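Local coordinates for protein exosome complex component Rrp42 (Pyrococcus abyssi, PDB 2PO1) that probably serves as a non-catalytic subunit of the archaeal exosome, an RNA-degrading complex, and helps to structure the active site of its Rrp41 partner, at residues C[260-263]-C[264-267]. Sequence-based numbering, arbitrary orientation.
Sequences KAEE and IRKL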
ATOM      1  N   LYS C 260     -33.571   3.980  24.594  1.00 29.02           N
ATOM      2  CA  LYS C 260     -33.513   2.979  23.563  1.00 29.09           C
ATOM      3  C   LYS C 260     -32.373   1.992  23.873  1.00 27.98           C
ATOM      4  O   LYS C 260     -32.491   0.778  23.619  1.00 27.55           O
ATOM      5  CB  LYS C 260     -33.328   3.679  22.200  1.00 28.61           C
ATOM      6  CG  LYS C 260     -34.570   4.544  21.884  1.00 30.28           C
ATOM      7  CD  LYS C 260     -35.530   3.713  21.072  1.00 30.23           C
ATOM      8  CE  LYS C 260     -36.612   3.194  21.837  1.00 32.34           C
ATOM      9  NZ  LYS C 260     -37.489   2.309  20.981  1.00 29.22           N
ATOM     10  N   ALA C 261     -31.273   2.505  24.418  1.00 28.17           N
ATOM     11  CA  ALA C 261     -30.098   1.632  24.729  1.00 26.62           C
ATOM     12  C   ALA C 261     -30.554   0.587  25.745  1.00 28.46           C
ATOM     13  O   ALA C 261     -30.194  -0.588  25.683  1.00 28.37           O
ATOM     14  CB  ALA C 261     -28.971   2.430  25.268  1.00 25.54           C
ATOM     15  N   GLU C 262     -31.379   1.003  26.682  1.00 29.62           N
ATOM     16  CA  GLU C 262     -31.798   0.075  27.702  1.00 32.06           C
ATOM     17  C   GLU C 262     -32.675  -0.998  27.117  1.00 31.77           C
ATOM     18  O   GLU C 262     -32.585  -2.134  27.550  1.00 33.24           O
ATOM     19  CB  GLU C 262     -32.458   0.766  28.890  1.00 34.21           C
ATOM     20  CG  GLU C 262     -32.678  -0.164  30.156  1.00 42.84           C
ATOM     21  CD  GLU C 262     -31.510  -1.190  30.441  1.00 48.53           C
ATOM     22  OE1 GLU C 262     -31.803  -2.419  30.588  1.00 48.77           O
ATOM     23  OE2 GLU C 262     -30.311  -0.770  30.505  1.00 48.54           O
ATOM     24  N   GLU C 263     -33.570  -0.634  26.189  1.00 30.53           N
ATOM     25  CA  GLU C 263     -34.450  -1.609  25.544  1.00 30.43           C
ATOM     26  C   GLU C 263     -33.572  -2.596  24.738  1.00 28.93           C
ATOM     27  O   GLU C 263     -33.852  -3.784  24.670  1.00 30.05           O
ATOM     28  CB  GLU C 263     -35.403  -0.868  24.603  1.00 31.29           C
ATOM     29  CG  GLU C 263     -36.435   0.046  25.322  1.00 34.71           C
ATOM     30  CD  GLU C 263     -37.323   0.785  24.319  1.00 35.06           C
ATOM     31  OE1 GLU C 263     -36.935   0.868  23.164  1.00 36.92           O
ATOM     32  OE2 GLU C 263     -38.383   1.302  24.689  1.00 42.34           O
ATOM     33  N   ILE C 264     -32.496  -2.081  24.150  1.00 25.47           N
ATOM     34  CA  ILE C 264     -31.576  -2.904  23.376  1.00 23.88           C
ATOM     35  C   ILE C 264     -30.709  -3.795  24.274  1.00 24.43           C
ATOM     36  O   ILE C 264     -30.494  -4.990  23.960  1.00 25.01           O
ATOM     37  CB  ILE C 264     -30.736  -2.020  22.458  1.00 21.36           C
ATOM     38  CG1 ILE C 264     -31.704  -1.326  21.468  1.00 23.00           C
ATOM     39  CG2 ILE C 264     -29.645  -2.838  21.813  1.00 19.98           C
ATOM     40  CD1 ILE C 264     -31.124  -0.914  20.259  1.00 26.73           C
ATOM     41  N   ARG C 265     -30.225  -3.235  25.386  1.00 24.01           N
ATOM     42  CA  ARG C 265     -29.425  -4.040  26.345  1.00 25.40           C
ATOM     43  C   ARG C 265     -30.181  -5.286  26.781  1.00 28.01           C
ATOM     44  O   ARG C 265     -29.617  -6.395  26.821  1.00 28.86           O
ATOM     45  CB  ARG C 265     -29.081  -3.200  27.556  1.00 26.43           C
ATOM     46  CG  ARG C 265     -27.955  -3.686  28.454  1.00 28.87           C
ATOM     47  CD  ARG C 265     -26.978  -2.476  28.554  1.00 34.63           C
ATOM     48  NE  ARG C 265     -27.765  -1.308  28.916  1.00 34.96           N
ATOM     49  CZ  ARG C 265     -27.591  -0.069  28.471  1.00 31.00           C
ATOM     50  NH1 ARG C 265     -26.620   0.290  27.630  1.00 25.55           N
ATOM     51  NH2 ARG C 265     -28.446   0.825  28.887  1.00 33.21           N
ATOM     52  N   LYS C 266     -31.455  -5.121  27.112  1.00 29.58           N
ATOM     53  CA  LYS C 266     -32.267  -6.289  27.403  1.00 31.48           C
ATOM     54  C   LYS C 266     -32.241  -7.376  26.291  1.00 31.27           C
ATOM     55  O   LYS C 266     -32.176  -8.560  26.591  1.00 31.06           O
ATOM     56  CB  LYS C 266     -33.689  -5.878  27.723  1.00 34.93           C
ATOM     57  CG  LYS C 266     -33.788  -5.009  28.940  1.00 37.72           C
ATOM     58  CD  LYS C 266     -35.265  -4.843  29.338  1.00 43.66           C
ATOM     59  CE  LYS C 266     -35.456  -3.680  30.296  1.00 47.37           C
ATOM     60  NZ  LYS C 266     -34.619  -3.831  31.509  1.00 49.93           N
ATOM     61  N   LEU C 267     -32.275  -6.972  25.019  1.00 29.45           N
ATOM     62  CA  LEU C 267     -32.223  -7.938  23.921  1.00 29.23           C
ATOM     63  C   LEU C 267     -30.857  -8.607  23.819  1.00 27.46           C
ATOM     64  O   LEU C 267     -30.772  -9.811  23.607  1.00 27.00           O
ATOM     65  CB  LEU C 267     -32.530  -7.261  22.588  1.00 27.88           C
ATOM     66  CG  LEU C 267     -33.949  -6.750  22.520  1.00 28.61           C
ATOM     67  CD1 LEU C 267     -34.167  -5.798  21.304  1.00 25.61           C
ATOM     68  CD2 LEU C 267     -34.974  -7.929  22.546  1.00 31.19           C
TER
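A salt-bridge network on one turn of the long helix 247-275 of this RNase PH-family subunit joins E262 to both R265 and K266, a worked example of paired i to i+3 and i to i+4 bridges sharing one carboxylate. The CG of E262 stands anti to the backbone N (chi1 -169°), and a bend at chi2 helps to bring the carboxylate between the two cationic side chains, OE2 to R265 and OE1 to K266. R265 grips side-on: NE, 3.0 Å from E262 OE2, and NH2, 2.9 Å from the same E262 OE2, both donate to it, and the oxygen lies in the guanidinium plane at its edge. The carboxylate is turned 43° against that plane, and both nitrogens come to OE2 from the same face. A261 O sits over the centre of the guanidinium, 3.8 Å above its plane, while also accepting a hydrogen bond from R265 N at 2.7 Å, one of the helical i to i+4 bonds here. The remaining terminal nitrogen, NH1, is hydrogen-bonded to I195 O, tying the guanidinium to the chain just ahead of strand 197-204. On the buried face of the helix, A261, I264 and R265 all rest against V197, and I264 also meets I39 of strand 39-43, so the helix bridges two sheets. On the solvent-facing flank, K266 bends at its last torsion and brings NZ to the anti side of E262 OE1, a longer bridge of 3.3 Å.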